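Local coordinates for putative NAD(P)H-flavin oxidoreductase (Streptococcus pyogenes serotype M1, PDB 2HAY), which binds flavin mononucleotide and, as a member of the nitroreductase family, probably uses NADH or NADPH in flavin-dependent oxidoreductase reactions, at residues I164-I169 with L198-R203; L88-H93 with A139-T144. One frame throughout, in Å; residues are numbered along the deposited sequence.

Interaction 1 of 2, residues I164-I169 with L198-R203; sequences IDTCPI and LSLGYR. With FMN (flavin mononucleotide), chain I.
R203 grips the buried carboxylate of D165 with both backbone and side chain, beside the D165-G201 pair of an antiparallel strand pairing in the nitroreductase-family sheet. NH2 of R203 meets OD1 of D165 on its syn side at 2.7 Å. NE of R203 reaches OD2 of D165 at 3.1 Å, from above the carboxylate plane. The backbone N of R203 also donates to this OD2, from the same face, at 2.9 Å. The carboxylate and guanidinium planes lie 39° apart. A bend at chi3 (61°) turns the NE and NH2 edge of the guanidinium to the carboxylate of D165. Three bonds thus fix the carboxylate. R203 also pairs with D206 through NH1, and its NH2 bonds to F18 O.

C167 and S199 form a hydrogen-bonded pair, and T166 faces L200 in a non-hydrogen-bonded one. D165 and G201 are also paired, but the D165 N to G201 O bond is weak. Strand 165-169 lies against the flavin, with P168 CG 3.3 Å from FMN C9. The hydroxyl of S199 bonds to Y25. The OG1 of T166 is buried without a polar partner. At the same end as the salt bridge, I164 CG1 lies obliquely to the ring of Y202, 3.8 Å from its CE2.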
loop_
_atom_site.group_PDB
_atom_site.type_symbol
_atom_site.label_atom_id
_atom_site.label_comp_id
_atom_site.label_asym_id
_atom_site.label_seq_id
_atom_site.Cartn_x
_atom_site.Cartn_y
_atom_site.Cartn_z
ATOM N N ILE B 164 -0.165 -15.454 -12.002
ATOM C CA ILE B 164 -1.567 -15.150 -11.808
ATOM C C ILE B 164 -1.749 -13.654 -12.075
ATOM O O ILE B 164 -1.027 -12.824 -11.526
ATOM C CB ILE B 164 -2.028 -15.554 -10.377
ATOM C CG1 ILE B 164 -1.982 -17.080 -10.235
ATOM C CG2 ILE B 164 -3.414 -14.969 -10.038
ATOM C CD1 ILE B 164 -2.149 -17.562 -8.799
ATOM N N ASP B 165 -2.687 -13.350 -12.966
ATOM C CA ASP B 165 -3.079 -11.995 -13.249
ATOM C C ASP B 165 -4.025 -11.400 -12.191
ATOM O O ASP B 165 -4.780 -12.092 -11.501
ATOM C CB ASP B 165 -3.705 -11.904 -14.626
ATOM C CG ASP B 165 -2.673 -12.019 -15.713
ATOM O OD1 ASP B 165 -1.753 -11.172 -15.739
ATOM O OD2 ASP B 165 -2.743 -12.978 -16.490
ATOM N N THR B 166 -3.999 -10.083 -12.126
ATOM C CA THR B 166 -4.565 -9.396 -11.021
ATOM C C THR B 166 -5.125 -8.076 -11.539
ATOM O O THR B 166 -4.811 -7.671 -12.674
ATOM C CB THR B 166 -3.387 -9.233 -10.025
ATOM O OG1 THR B 166 -3.685 -9.884 -8.788
ATOM C CG2 THR B 166 -2.963 -7.846 -9.873
ATOM N N CYS B 167 -5.991 -7.439 -10.746
ATOM C CA CYS B 167 -6.403 -6.044 -10.966
ATOM C C CYS B 167 -6.811 -5.393 -9.637
ATOM O O CYS B 167 -7.723 -5.885 -8.954
ATOM C CB CYS B 167 -7.568 -5.957 -11.958
ATOM S SG CYS B 167 -7.931 -4.268 -12.577
ATOM N N PRO B 168 -6.152 -4.274 -9.272
ATOM C CA PRO B 168 -6.531 -3.595 -8.034
ATOM C C PRO B 168 -7.693 -2.660 -8.366
ATOM O O PRO B 168 -7.647 -2.008 -9.402
ATOM C CB PRO B 168 -5.255 -2.836 -7.636
ATOM C CG PRO B 168 -4.477 -2.657 -8.917
ATOM C CD PRO B 168 -5.062 -3.576 -9.988
ATOM N N ILE B 169 -8.739 -2.635 -7.541
ATOM C CA ILE B 169 -9.967 -1.925 -7.888
ATOM C C ILE B 169 -10.414 -0.910 -6.799
ATOM O O ILE B 169 -10.552 -1.273 -5.627
ATOM C CB ILE B 169 -11.121 -2.946 -8.252
ATOM C CG1 ILE B 169 -10.705 -3.862 -9.434
ATOM C CG2 ILE B 169 -12.392 -2.219 -8.618
ATOM C CD1 ILE B 169 -11.465 -5.201 -9.532
ATOM N N LEU B 198 -9.689 -6.700 -5.172
ATOM C CA LEU B 198 -8.648 -7.235 -6.033
ATOM C C LEU B 198 -9.233 -8.423 -6.802
ATOM O O LEU B 198 -9.662 -9.389 -6.193
ATOM C CB LEU B 198 -7.454 -7.705 -5.179
ATOM C CG LEU B 198 -6.260 -8.320 -5.907
ATOM C CD1 LEU B 198 -5.570 -7.274 -6.808
ATOM C CD2 LEU B 198 -5.302 -8.852 -4.864
ATOM N N SER B 199 -9.272 -8.357 -8.127
ATOM C CA SER B 199 -9.605 -9.557 -8.907
ATOM C C SER B 199 -8.343 -10.346 -9.228
ATOM O O SER B 199 -7.285 -9.773 -9.415
ATOM C CB SER B 199 -10.342 -9.204 -10.199
ATOM O OG SER B 199 -9.610 -8.252 -10.936
ATOM N N LEU B 200 -8.468 -11.667 -9.275
ATOM C CA LEU B 200 -7.356 -12.532 -9.616
ATOM C C LEU B 200 -7.816 -13.599 -10.634
ATOM O O LEU B 200 -8.991 -13.988 -10.652
ATOM C CB LEU B 200 -6.758 -13.175 -8.360
ATOM C CG LEU B 200 -6.480 -12.246 -7.183
ATOM C CD1 LEU B 200 -7.652 -12.330 -6.171
ATOM C CD2 LEU B 200 -5.198 -12.613 -6.503
ATOM N N GLY B 201 -6.889 -14.038 -11.484
ATOM C CA GLY B 201 -7.199 -15.042 -12.519
ATOM C C GLY B 201 -6.116 -15.092 -13.569
ATOM O O GLY B 201 -4.997 -14.709 -13.319
ATOM N N TYR B 202 -6.451 -15.574 -14.752
ATOM C CA TYR B 202 -5.513 -15.643 -15.853
ATOM C C TYR B 202 -6.074 -14.834 -16.992
ATOM O O TYR B 202 -7.243 -14.991 -17.357
ATOM C CB TYR B 202 -5.254 -17.098 -16.257
ATOM C CG TYR B 202 -4.742 -17.884 -15.088
ATOM C CD1 TYR B 202 -5.600 -18.686 -14.312
ATOM C CD2 TYR B 202 -3.399 -17.777 -14.704
ATOM C CE1 TYR B 202 -5.102 -19.390 -13.198
ATOM C CE2 TYR B 202 -2.897 -18.467 -13.617
ATOM C CZ TYR B 202 -3.740 -19.266 -12.862
ATOM O OH TYR B 202 -3.179 -19.923 -11.778
ATOM N N ARG B 203 -5.234 -13.959 -17.547
ATOM C CA ARG B 203 -5.681 -13.081 -18.604
ATOM C C ARG B 203 -6.232 -13.913 -19.767
ATOM O O ARG B 203 -5.681 -14.960 -20.112
ATOM C CB ARG B 203 -4.541 -12.181 -19.071
ATOM C CG ARG B 203 -3.454 -12.918 -19.868
ATOM C CD ARG B 203 -2.300 -12.007 -20.185
ATOM N NE ARG B 203 -1.673 -11.523 -18.961
ATOM C CZ ARG B 203 -0.630 -10.701 -18.914
ATOM N NH1 ARG B 203 -0.090 -10.258 -20.035
ATOM N NH2 ARG B 203 -0.128 -10.325 -17.740
HETATM N N1 FMN I . -8.434 -0.497 -13.243
HETATM C C2 FMN I . -9.792 -0.582 -13.592
HETATM O O2 FMN I . -10.142 -0.909 -14.752
HETATM N N3 FMN I . -10.769 -0.310 -12.628
HETATM C C4 FMN I . -10.438 0.078 -11.332
HETATM O O4 FMN I . -11.285 0.474 -10.522
HETATM C C4A FMN I . -9.092 0.179 -10.975
HETATM N N5 FMN I . -8.778 0.564 -9.672
HETATM C C5A FMN I . -7.448 0.664 -9.270
HETATM C C6 FMN I . -7.160 1.029 -7.953
HETATM C C7 FMN I . -5.839 1.134 -7.536
HETATM C C7M FMN I . -5.568 1.285 -6.064
HETATM C C8 FMN I . -4.789 0.870 -8.442
HETATM C C8M FMN I . -3.419 0.571 -7.920
HETATM C C9 FMN I . -5.082 0.502 -9.768
HETATM C C9A FMN I . -6.424 0.391 -10.192
HETATM N N10 FMN I . -6.759 -0.000 -11.513
HETATM C C10 FMN I . -8.089 -0.111 -11.922
HETATM C "C1'" FMN I . -5.704 -0.324 -12.503
HETATM C "C2'" FMN I . -5.034 0.958 -13.021
HETATM O "O2'" FMN I . -5.774 1.531 -14.089
HETATM C "C3'" FMN I . -3.617 0.618 -13.497
HETATM O "O3'" FMN I . -2.879 0.042 -12.444
HETATM C "C4'" FMN I . -2.829 1.793 -14.066
HETATM O "O4'" FMN I . -3.586 2.347 -15.130
HETATM C "C5'" FMN I . -1.431 1.335 -14.531
HETATM O "O5'" FMN I . -1.460 0.314 -15.539
HETATM P P FMN I . -0.886 -1.181 -15.318
HETATM O O1P FMN I . -1.481 -2.087 -16.359
HETATM O O2P FMN I . -1.196 -1.657 -13.923
HETATM O O3P FMN I . 0.591 -1.269 -15.433
#

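Interaction 2 of 2, residues L88-H93 with A139-T144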
loop_
_atom_site.group_PDB
_atom_site.type_symbol
_atom_site.label_atom_id
_atom_site.label_comp_id
_atom_site.label_asym_id
_atom_site.label_seq_id
_atom_site.Cartn_x
_atom_site.Cartn_y
_atom_site.Cartn_z
ATOM N N LEU B 88 -10.743 -6.149 0.389
ATOM C CA LEU B 88 -9.788 -5.673 1.414
ATOM C C LEU B 88 -10.565 -4.761 2.348
ATOM O O LEU B 88 -11.120 -3.743 1.923
ATOM C CB LEU B 88 -8.600 -4.941 0.782
ATOM C CG LEU B 88 -7.652 -5.787 -0.065
ATOM C CD1 LEU B 88 -8.218 -6.069 -1.492
ATOM C CD2 LEU B 88 -6.306 -5.106 -0.129
ATOM N N ILE B 89 -10.672 -5.178 3.606
ATOM C CA ILE B 89 -11.509 -4.497 4.604
ATOM C C ILE B 89 -10.607 -3.848 5.647
ATOM O O ILE B 89 -9.652 -4.497 6.133
ATOM C CB ILE B 89 -12.478 -5.511 5.311
ATOM C CG1 ILE B 89 -13.254 -6.390 4.319
ATOM C CG2 ILE B 89 -13.410 -4.816 6.344
ATOM C CD1 ILE B 89 -14.011 -5.656 3.228
ATOM N N ALA B 90 -10.865 -2.574 5.974
ATOM C CA ALA B 90 -10.103 -1.903 7.048
ATOM C C ALA B 90 -10.956 -1.566 8.296
ATOM O O ALA B 90 -12.156 -1.264 8.173
ATOM C CB ALA B 90 -9.421 -0.663 6.517
ATOM N N GLU B 91 -10.326 -1.589 9.479
ATOM C CA GLU B 91 -11.006 -1.270 10.756
ATOM C C GLU B 91 -11.299 0.230 10.904
ATOM O O GLU B 91 -10.460 1.059 10.543
ATOM C CB GLU B 91 -10.125 -1.669 11.929
ATOM C CG GLU B 91 -10.486 -2.956 12.572
ATOM C CD GLU B 91 -9.432 -3.474 13.581
ATOM O OE1 GLU B 91 -8.749 -2.659 14.238
ATOM O OE2 GLU B 91 -9.295 -4.722 13.715
ATOM N N LYS B 92 -12.466 0.561 11.450
ATOM C CA LYS B 92 -12.802 1.945 11.802
ATOM C C LYS B 92 -12.428 2.203 13.239
ATOM O O LYS B 92 -12.264 1.269 14.029
ATOM C CB LYS B 92 -14.314 2.197 11.639
ATOM C CG LYS B 92 -14.798 2.071 10.187
ATOM C CD LYS B 92 -16.292 2.318 10.109
ATOM C CE LYS B 92 -16.752 2.558 8.654
ATOM N NZ LYS B 92 -18.257 2.595 8.594
ATOM N N HIS B 93 -12.297 3.469 13.584
ATOM C CA HIS B 93 -12.148 3.849 14.991
ATOM C C HIS B 93 -10.931 3.276 15.718
ATOM O O HIS B 93 -10.967 2.994 16.919
ATOM C CB HIS B 93 -13.442 3.534 15.735
ATOM C CG HIS B 93 -14.619 4.260 15.177
ATOM N ND1 HIS B 93 -14.728 5.641 15.218
ATOM C CD2 HIS B 93 -15.737 3.808 14.565
ATOM C CE1 HIS B 93 -15.871 6.001 14.660
ATOM N NE2 HIS B 93 -16.496 4.910 14.245
ATOM N N ALA B 139 -10.102 10.225 8.815
ATOM C CA ALA B 139 -8.638 10.129 8.727
ATOM C C ALA B 139 -8.134 8.811 9.332
ATOM O O ALA B 139 -7.230 8.188 8.818
ATOM C CB ALA B 139 -7.940 11.353 9.394
ATOM N N LEU B 140 -8.742 8.396 10.427
ATOM C CA LEU B 140 -8.343 7.175 11.117
ATOM C C LEU B 140 -8.629 5.960 10.266
ATOM O O LEU B 140 -7.849 5.008 10.233
ATOM C CB LEU B 140 -9.150 7.080 12.401
ATOM C CG LEU B 140 -8.542 7.209 13.805
ATOM C CD1 LEU B 140 -7.135 7.701 13.858
ATOM C CD2 LEU B 140 -9.457 7.930 14.741
ATOM N N PHE B 141 -9.778 5.986 9.598
ATOM C CA PHE B 141 -10.152 4.927 8.686
ATOM C C PHE B 141 -9.200 4.897 7.514
ATOM O O PHE B 141 -8.755 3.811 7.089
ATOM C CB PHE B 141 -11.611 5.063 8.190
ATOM C CG PHE B 141 -11.948 4.049 7.143
ATOM C CD1 PHE B 141 -12.165 2.706 7.507
ATOM C CD2 PHE B 141 -11.935 4.397 5.789
ATOM C CE1 PHE B 141 -12.391 1.748 6.569
ATOM C CE2 PHE B 141 -12.178 3.419 4.807
ATOM C CZ PHE B 141 -12.419 2.089 5.204
ATOM N N ASP B 142 -8.905 6.078 6.958
ATOM C CA ASP B 142 -8.017 6.166 5.798
ATOM C C ASP B 142 -6.619 5.678 6.191
ATOM O O ASP B 142 -5.930 5.047 5.394
ATOM C CB ASP B 142 -8.020 7.580 5.207
ATOM C CG ASP B 142 -9.193 7.816 4.247
ATOM O OD1 ASP B 142 -9.716 6.844 3.662
ATOM O OD2 ASP B 142 -9.586 8.978 4.031
ATOM N N TRP B 143 -6.240 5.885 7.453
ATOM C CA TRP B 143 -5.001 5.334 7.949
ATOM C C TRP B 143 -4.943 3.806 7.991
ATOM O O TRP B 143 -3.953 3.208 7.534
ATOM C CB TRP B 143 -4.684 5.929 9.310
ATOM C CG TRP B 143 -3.498 5.341 9.982
ATOM C CD1 TRP B 143 -2.188 5.418 9.576
ATOM C CD2 TRP B 143 -3.499 4.588 11.206
ATOM N NE1 TRP B 143 -1.371 4.786 10.486
ATOM C CE2 TRP B 143 -2.143 4.260 11.493
ATOM C CE3 TRP B 143 -4.506 4.179 12.096
ATOM C CZ2 TRP B 143 -1.764 3.515 12.634
ATOM C CZ3 TRP B 143 -4.133 3.444 13.233
ATOM C CH2 TRP B 143 -2.763 3.118 13.486
ATOM N N THR B 144 -5.972 3.149 8.522
ATOM C CA THR B 144 -5.993 1.688 8.425
ATOM C C THR B 144 -6.138 1.193 6.988
ATOM O O THR B 144 -5.530 0.159 6.607
ATOM C CB THR B 144 -7.069 1.034 9.334
ATOM O OG1 THR B 144 -8.357 1.550 8.972
ATOM C CG2 THR B 144 -6.792 1.377 10.784
HETATM O O HOH W 1 -9.662 3.295 11.933
#
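A90 turns its methyl toward helix 137-162 and meets two residues one helical turn apart. Its CB lies 3.8 Å from CE1 of F141 and 3.5 Å from OG1 of T144. The carbonyl O of A90 sits at the edge of the F141 ring, near the ring plane, 3.4 Å from CE1. F141 reaches the strand because its CG is anti to the backbone N (chi1 174°).

E91 contributes its backbone carbonyl. Its O lies 2.7 Å from OG1 of T144. The same hydroxyl is 3.0 Å from the F141 O within the helix, so its one proton has two possible acceptors. T144 chi1 of 58° sets OG1 between the backbone N and the carbonyl carbon, within range of both oxygens. A water also donates to E91 O at 2.8 Å, and more weakly to L140 O. E91 starts its side chain away from the helix, and its OE2 makes a long, weak ion pair with K214 of the second subunit.

K92 crosses F141 obliquely, its CG 3.8 Å from CD1. The rest of its chain runs extended to NZ, which bonds to L189 O.

On the helix, D142 forms a salt bridge with K146 of the second subunit, and W143 NE1 bonds to its E170. The contact thus packs a sheet strand on a dimer-interface helix, as in the alpha-beta fold of FMN-dependent nitroreductases.

How the interactions relate
The centres of interactions 1 and 2 lie 23 Å apart, on opposite sides of the centre of the chain. Both segments of interaction 2 precede both of interaction 1 along the chain. Helix 137-162 supplies one side of interaction 2 and leads into strand 165-169 of interaction 1. Strands 84-91 and 192-201 are neighbours in the same four-stranded antiparallel sheet, in which 165-169 is outermost within this chain. The contacts meet where L88 CD1 packs 4.0 Å from L198 N. M156, further along the same helix, touches T166, P168 and L198. One helix and one sheet therefore connect the strand beside the flavin to the subunit interface.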